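Long-range contact in racemase, putative (Roseobacter denitrificans, PDB 3TCS), which binds magnesium and is probably a hydro-lyase of the mandelate racemase/muconate lactonizing enzyme family, within the enolase superfamily: residues A27-V39 / Q52-H66. Sequence-based numbering, arbitrary orientation.
Sequences AIETFTNDAVGFV and QVSTYHADITCTVLH. With GOL (glycerol), chain M.
With OG1 of Thr30 set between its own backbone N and carbonyl carbon (chi1 50°) and the His66 ring swung beside its backbone N (chi1 -69°), the two side chains approach from opposite directions: Thr30 OG1 lies in the ring plane at the edge, 2.8 Å from His66 NE2, in a hydrogen bond. Ser386 takes the ring's ND1, which fixes its rotation from both nitrogens. One helical turn back, Cys62 SG sits 3.7 Å from both Thr30 CB and Thr32 CB. A further turn back, Ala58 CB presses on the Val36 backbone; toward the other end, Leu65 CD1 reaches Val39 CG2 at 3.9 Å.

On the sheet face that carries Phe38, its non-hydrogen-bonded partner Gln52 runs out extended past the ring, the amide steeply inclined to it and Gln52 OE1 3.3 Å from Phe38 CE1. Val36 CG2 packs on Gln52 CD at 3.6 Å; Gln52 NE2 bonds to Val53 O and Ser312, OE1 to Leu313 N. Shortening Gln52 to an alanine is likely to leave Leu313 N without its acceptor and Ser312 OG without its amide partner, and to open a gap beside Val36 and Phe38.

Backbone bonds tie the turn to the approach to the helix: Tyr56 N to Ala35 O (2.8 Å) and Ala58 N to Asp34 O. Asp59, close to Asp34, is salt-bridged to Arg67 of the second subunit. Helix 58-73 thus packs against the antiparallel sheet of the N-terminal capping domain, where strand 25-32 lies between 37-43 and 382-387.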
loop_
_atom_site.group_PDB
_atom_site.type_symbol
_atom_site.label_atom_id
_atom_site.label_comp_id
_atom_site.label_asym_id
_atom_site.label_seq_id
_atom_site.Cartn_x
_atom_site.Cartn_y
_atom_site.Cartn_z
ATOM N N ALA B 27 -10.307 -24.036 6.535
ATOM C CA ALA B 27 -8.924 -23.743 6.878
ATOM C C ALA B 27 -8.115 -23.108 5.754
ATOM O O ALA B 27 -8.410 -23.286 4.570
ATOM C CB ALA B 27 -8.234 -25.020 7.322
ATOM N N ILE B 28 -7.089 -22.368 6.158
ATOM C CA ILE B 28 -6.163 -21.718 5.240
ATOM C C ILE B 28 -4.779 -21.954 5.823
ATOM O O ILE B 28 -4.503 -21.566 6.961
ATOM C CB ILE B 28 -6.407 -20.202 5.135
ATOM C CG1 ILE B 28 -7.816 -19.937 4.609
ATOM C CG2 ILE B 28 -5.379 -19.580 4.187
ATOM C CD1 ILE B 28 -8.220 -18.484 4.647
ATOM N N GLU B 29 -3.925 -22.613 5.048
ATOM C CA GLU B 29 -2.562 -22.926 5.471
ATOM C C GLU B 29 -1.551 -22.328 4.506
ATOM O O GLU B 29 -1.824 -22.221 3.316
ATOM C CB GLU B 29 -2.351 -24.436 5.482
ATOM C CG GLU B 29 -3.263 -25.198 6.418
ATOM C CD GLU B 29 -3.342 -26.664 6.056
ATOM O OE1 GLU B 29 -4.048 -26.997 5.082
ATOM O OE2 GLU B 29 -2.687 -27.481 6.737
ATOM N N THR B 30 -0.388 -21.948 5.020
ATOM C CA THR B 30 0.669 -21.407 4.173
ATOM C C THR B 30 1.956 -22.189 4.428
ATOM O O THR B 30 2.208 -22.649 5.542
ATOM C CB THR B 30 0.927 -19.904 4.443
ATOM O OG1 THR B 30 1.097 -19.688 5.845
ATOM C CG2 THR B 30 -0.235 -19.058 3.941
ATOM N N PHE B 31 2.746 -22.343 3.373
ATOM C CA PHE B 31 4.021 -23.057 3.403
ATOM C C PHE B 31 4.936 -22.071 2.690
ATOM O O PHE B 31 4.806 -21.863 1.485
ATOM C CB PHE B 31 3.884 -24.352 2.606
ATOM C CG PHE B 31 2.730 -25.208 3.048
ATOM C CD1 PHE B 31 2.927 -26.269 3.928
ATOM C CD2 PHE B 31 1.438 -24.935 2.604
ATOM C CE1 PHE B 31 1.856 -27.046 4.359
ATOM C CE2 PHE B 31 0.361 -25.702 3.027
ATOM C CZ PHE B 31 0.568 -26.763 3.909
ATOM N N THR B 32 5.871 -21.474 3.421
ATOM C CA THR B 32 6.692 -20.437 2.816
ATOM C C THR B 32 8.152 -20.357 3.239
ATOM O O THR B 32 8.571 -20.963 4.229
ATOM C CB THR B 32 6.064 -19.065 3.165
ATOM O OG1 THR B 32 6.651 -18.022 2.381
ATOM C CG2 THR B 32 6.308 -18.756 4.639
ATOM N N ASN B 33 8.928 -19.625 2.443
ATOM C CA ASN B 33 10.301 -19.300 2.806
ATOM C C ASN B 33 10.332 -17.803 2.498
ATOM O O ASN B 33 9.278 -17.226 2.228
ATOM C CB ASN B 33 11.389 -20.113 2.065
ATOM C CG ASN B 33 11.367 -19.961 0.556
ATOM O OD1 ASN B 33 10.874 -18.978 0.004
ATOM N ND2 ASN B 33 11.948 -20.948 -0.122
ATOM N N ASP B 34 11.488 -17.158 2.551
ATOM C CA ASP B 34 11.523 -15.719 2.311
ATOM C C ASP B 34 11.180 -15.261 0.891
ATOM O O ASP B 34 10.744 -14.131 0.695
ATOM C CB ASP B 34 12.891 -15.163 2.708
ATOM C CG ASP B 34 13.135 -15.227 4.205
ATOM O OD1 ASP B 34 12.314 -15.842 4.924
ATOM O OD2 ASP B 34 14.150 -14.661 4.665
ATOM N N ALA B 35 11.364 -16.138 -0.091
ATOM C CA ALA B 35 11.112 -15.785 -1.486
ATOM C C ALA B 35 9.726 -16.132 -2.031
ATOM O O ALA B 35 9.166 -15.384 -2.835
ATOM C CB ALA B 35 12.178 -16.420 -2.366
ATOM N N VAL B 36 9.171 -17.261 -1.610
ATOM C CA VAL B 36 7.860 -17.659 -2.112
ATOM C C VAL B 36 7.083 -18.469 -1.084
ATOM O O VAL B 36 7.674 -19.199 -0.275
ATOM C CB VAL B 36 8.001 -18.491 -3.410
ATOM C CG1 VAL B 36 8.702 -19.796 -3.108
ATOM C CG2 VAL B 36 6.631 -18.747 -4.028
ATOM N N GLY B 37 5.760 -18.328 -1.122
ATOM C CA GLY B 37 4.898 -19.044 -0.201
ATOM C C GLY B 37 3.641 -19.551 -0.885
ATOM O O GLY B 37 2.990 -18.820 -1.632
ATOM N N PHE B 38 3.301 -20.809 -0.635
ATOM C CA PHE B 38 2.115 -21.413 -1.230
ATOM C C PHE B 38 0.983 -21.475 -0.219
ATOM O O PHE B 38 1.216 -21.537 0.991
ATOM C CB PHE B 38 2.453 -22.811 -1.750
ATOM C CG PHE B 38 3.482 -22.808 -2.845
ATOM C CD1 PHE B 38 3.162 -22.325 -4.112
ATOM C CD2 PHE B 38 4.779 -23.239 -2.598
ATOM C CE1 PHE B 38 4.121 -22.267 -5.121
ATOM C CE2 PHE B 38 5.753 -23.186 -3.604
ATOM C CZ PHE B 38 5.421 -22.699 -4.867
ATOM N N VAL B 39 -0.243 -21.456 -0.722
ATOM C CA VAL B 39 -1.417 -21.483 0.135
ATOM C C VAL B 39 -2.315 -22.665 -0.186
ATOM O O VAL B 39 -2.560 -22.967 -1.347
ATOM C CB VAL B 39 -2.254 -20.196 -0.044
ATOM C CG1 VAL B 39 -3.450 -20.205 0.908
ATOM C CG2 VAL B 39 -1.377 -18.968 0.187
ATOM N N GLN B 52 -0.807 -19.373 -4.468
ATOM C CA GLN B 52 0.479 -18.825 -4.076
ATOM C C GLN B 52 0.372 -17.331 -3.821
ATOM O O GLN B 52 -0.341 -16.636 -4.528
ATOM C CB GLN B 52 1.498 -19.068 -5.193
ATOM C CG GLN B 52 2.891 -18.553 -4.877
ATOM C CD GLN B 52 3.744 -18.402 -6.116
ATOM O OE1 GLN B 52 4.067 -19.382 -6.792
ATOM N NE2 GLN B 52 4.113 -17.162 -6.426
ATOM N N VAL B 53 1.066 -16.833 -2.802
ATOM C CA VAL B 53 1.050 -15.395 -2.555
ATOM C C VAL B 53 2.136 -14.843 -3.477
ATOM O O VAL B 53 2.903 -15.604 -4.063
ATOM C CB VAL B 53 1.398 -15.034 -1.082
ATOM C CG1 VAL B 53 0.363 -15.622 -0.136
ATOM C CG2 VAL B 53 2.795 -15.523 -0.734
ATOM N N SER B 54 2.200 -13.529 -3.627
ATOM C CA SER B 54 3.229 -12.949 -4.480
ATOM C C SER B 54 4.623 -13.283 -3.951
ATOM O O SER B 54 4.821 -13.389 -2.746
ATOM C CB SER B 54 3.082 -11.430 -4.534
ATOM O OG SER B 54 4.136 -10.871 -5.297
ATOM N N THR B 55 5.589 -13.438 -4.852
ATOM C CA THR B 55 6.968 -13.715 -4.447
ATOM C C THR B 55 7.596 -12.452 -3.836
ATOM O O THR B 55 7.073 -11.345 -4.017
ATOM C CB THR B 55 7.830 -14.149 -5.650
ATOM O OG1 THR B 55 7.601 -13.254 -6.748
ATOM C CG2 THR B 55 7.487 -15.571 -6.074
ATOM N N TYR B 56 8.707 -12.643 -3.119
ATOM C CA TYR B 56 9.480 -11.582 -2.459
ATOM C C TYR B 56 8.942 -11.211 -1.084
ATOM O O TYR B 56 7.837 -10.685 -0.949
ATOM C CB TYR B 56 9.587 -10.354 -3.362
ATOM C CG TYR B 56 10.237 -10.699 -4.677
ATOM C CD1 TYR B 56 11.542 -11.195 -4.716
ATOM C CD2 TYR B 56 9.528 -10.606 -5.874
ATOM C CE1 TYR B 56 12.123 -11.601 -5.913
ATOM C CE2 TYR B 56 10.101 -11.008 -7.083
ATOM C CZ TYR B 56 11.397 -11.507 -7.092
ATOM O OH TYR B 56 11.970 -11.916 -8.275
ATOM N N HIS B 57 9.754 -11.492 -0.069
ATOM C CA HIS B 57 9.391 -11.265 1.325
ATOM C C HIS B 57 8.053 -11.961 1.574
ATOM O O HIS B 57 7.183 -11.450 2.287
ATOM C CB HIS B 57 9.310 -9.763 1.638
ATOM C CG HIS B 57 10.586 -9.025 1.355
ATOM N ND1 HIS B 57 11.825 -9.536 1.678
ATOM C CD2 HIS B 57 10.815 -7.824 0.773
ATOM C CE1 HIS B 57 12.762 -8.682 1.306
ATOM N NE2 HIS B 57 12.175 -7.634 0.753
ATOM N N ALA B 58 7.909 -13.143 0.973
ATOM C CA ALA B 58 6.696 -13.950 1.094
ATOM C C ALA B 58 6.413 -14.361 2.531
ATOM O O ALA B 58 5.266 -14.634 2.890
ATOM C CB ALA B 58 6.805 -15.196 0.215
ATOM N N ASP B 59 7.451 -14.428 3.356
ATOM C CA ASP B 59 7.234 -14.799 4.746
ATOM C C ASP B 59 6.420 -13.700 5.438
ATOM O O ASP B 59 5.527 -13.990 6.239
ATOM C CB ASP B 59 8.576 -15.050 5.457
ATOM C CG ASP B 59 9.503 -13.850 5.427
ATOM O OD1 ASP B 59 9.657 -13.215 4.360
ATOM O OD2 ASP B 59 10.106 -13.555 6.481
ATOM N N ILE B 60 6.711 -12.442 5.111
ATOM C CA ILE B 60 5.971 -11.324 5.696
ATOM C C ILE B 60 4.536 -11.355 5.168
ATOM O O ILE B 60 3.576 -11.161 5.915
ATOM C CB ILE B 60 6.619 -9.971 5.332
ATOM C CG1 ILE B 60 8.026 -9.900 5.941
ATOM C CG2 ILE B 60 5.750 -8.812 5.854
ATOM C CD1 ILE B 60 8.819 -8.645 5.579
ATOM N N THR B 61 4.397 -11.608 3.872
ATOM C CA THR B 61 3.081 -11.680 3.254
ATOM C C THR B 61 2.232 -12.765 3.919
ATOM O O THR B 61 1.041 -12.566 4.171
ATOM C CB THR B 61 3.214 -11.970 1.748
ATOM O OG1 THR B 61 3.953 -10.909 1.127
ATOM C CG2 THR B 61 1.844 -12.075 1.094
ATOM N N CYS B 62 2.842 -13.910 4.217
ATOM C CA CYS B 62 2.090 -14.992 4.848
ATOM C C CYS B 62 1.663 -14.613 6.262
ATOM O O CYS B 62 0.596 -15.014 6.724
ATOM C CB CYS B 62 2.908 -16.285 4.842
ATOM S SG CYS B 62 2.998 -17.047 3.187
ATOM N N THR B 63 2.492 -13.833 6.947
ATOM C CA THR B 63 2.138 -13.380 8.287
ATOM C C THR B 63 0.918 -12.466 8.157
ATOM O O THR B 63 -0.035 -12.553 8.936
ATOM C CB THR B 63 3.306 -12.606 8.937
ATOM O OG1 THR B 63 4.385 -13.516 9.194
ATOM C CG2 THR B 63 2.861 -11.959 10.256
ATOM N N VAL B 64 0.951 -11.593 7.156
ATOM C CA VAL B 64 -0.157 -10.673 6.912
ATOM C C VAL B 64 -1.417 -11.450 6.539
ATOM O O VAL B 64 -2.528 -11.099 6.951
ATOM C CB VAL B 64 0.193 -9.672 5.773
ATOM C CG1 VAL B 64 -1.049 -8.904 5.330
ATOM C CG2 VAL B 64 1.255 -8.698 6.262
ATOM N N LEU B 65 -1.248 -12.519 5.769
ATOM C CA LEU B 65 -2.391 -13.322 5.352
ATOM C C LEU B 65 -3.169 -13.869 6.548
ATOM O O LEU B 65 -4.395 -13.764 6.604
ATOM C CB LEU B 65 -1.927 -14.479 4.459
ATOM C CG LEU B 65 -3.004 -15.324 3.761
ATOM C CD1 LEU B 65 -2.384 -16.053 2.572
ATOM C CD2 LEU B 65 -3.627 -16.319 4.738
ATOM N N HIS B 66 -2.466 -14.450 7.511
ATOM C CA HIS B 66 -3.135 -15.016 8.681
ATOM C C HIS B 66 -3.656 -13.952 9.638
ATOM O O HIS B 66 -4.685 -14.133 10.292
ATOM C CB HIS B 66 -2.181 -15.948 9.420
ATOM C CG HIS B 66 -1.876 -17.207 8.669
ATOM N ND1 HIS B 66 -2.767 -18.253 8.578
ATOM C CD2 HIS B 66 -0.792 -17.570 7.942
ATOM C CE1 HIS B 66 -2.247 -19.209 7.827
ATOM N NE2 HIS B 66 -1.050 -18.819 7.429
HETATM C C1 GOL M . 14.245 -13.159 -1.802
HETATM O O1 GOL M . 15.222 -14.119 -1.456
HETATM C C2 GOL M . 13.380 -12.788 -0.587
HETATM O O2 GOL M . 12.411 -11.832 -0.958
HETATM C C3 GOL M . 14.243 -12.220 0.537
HETATM O O3 GOL M . 13.424 -11.880 1.637
#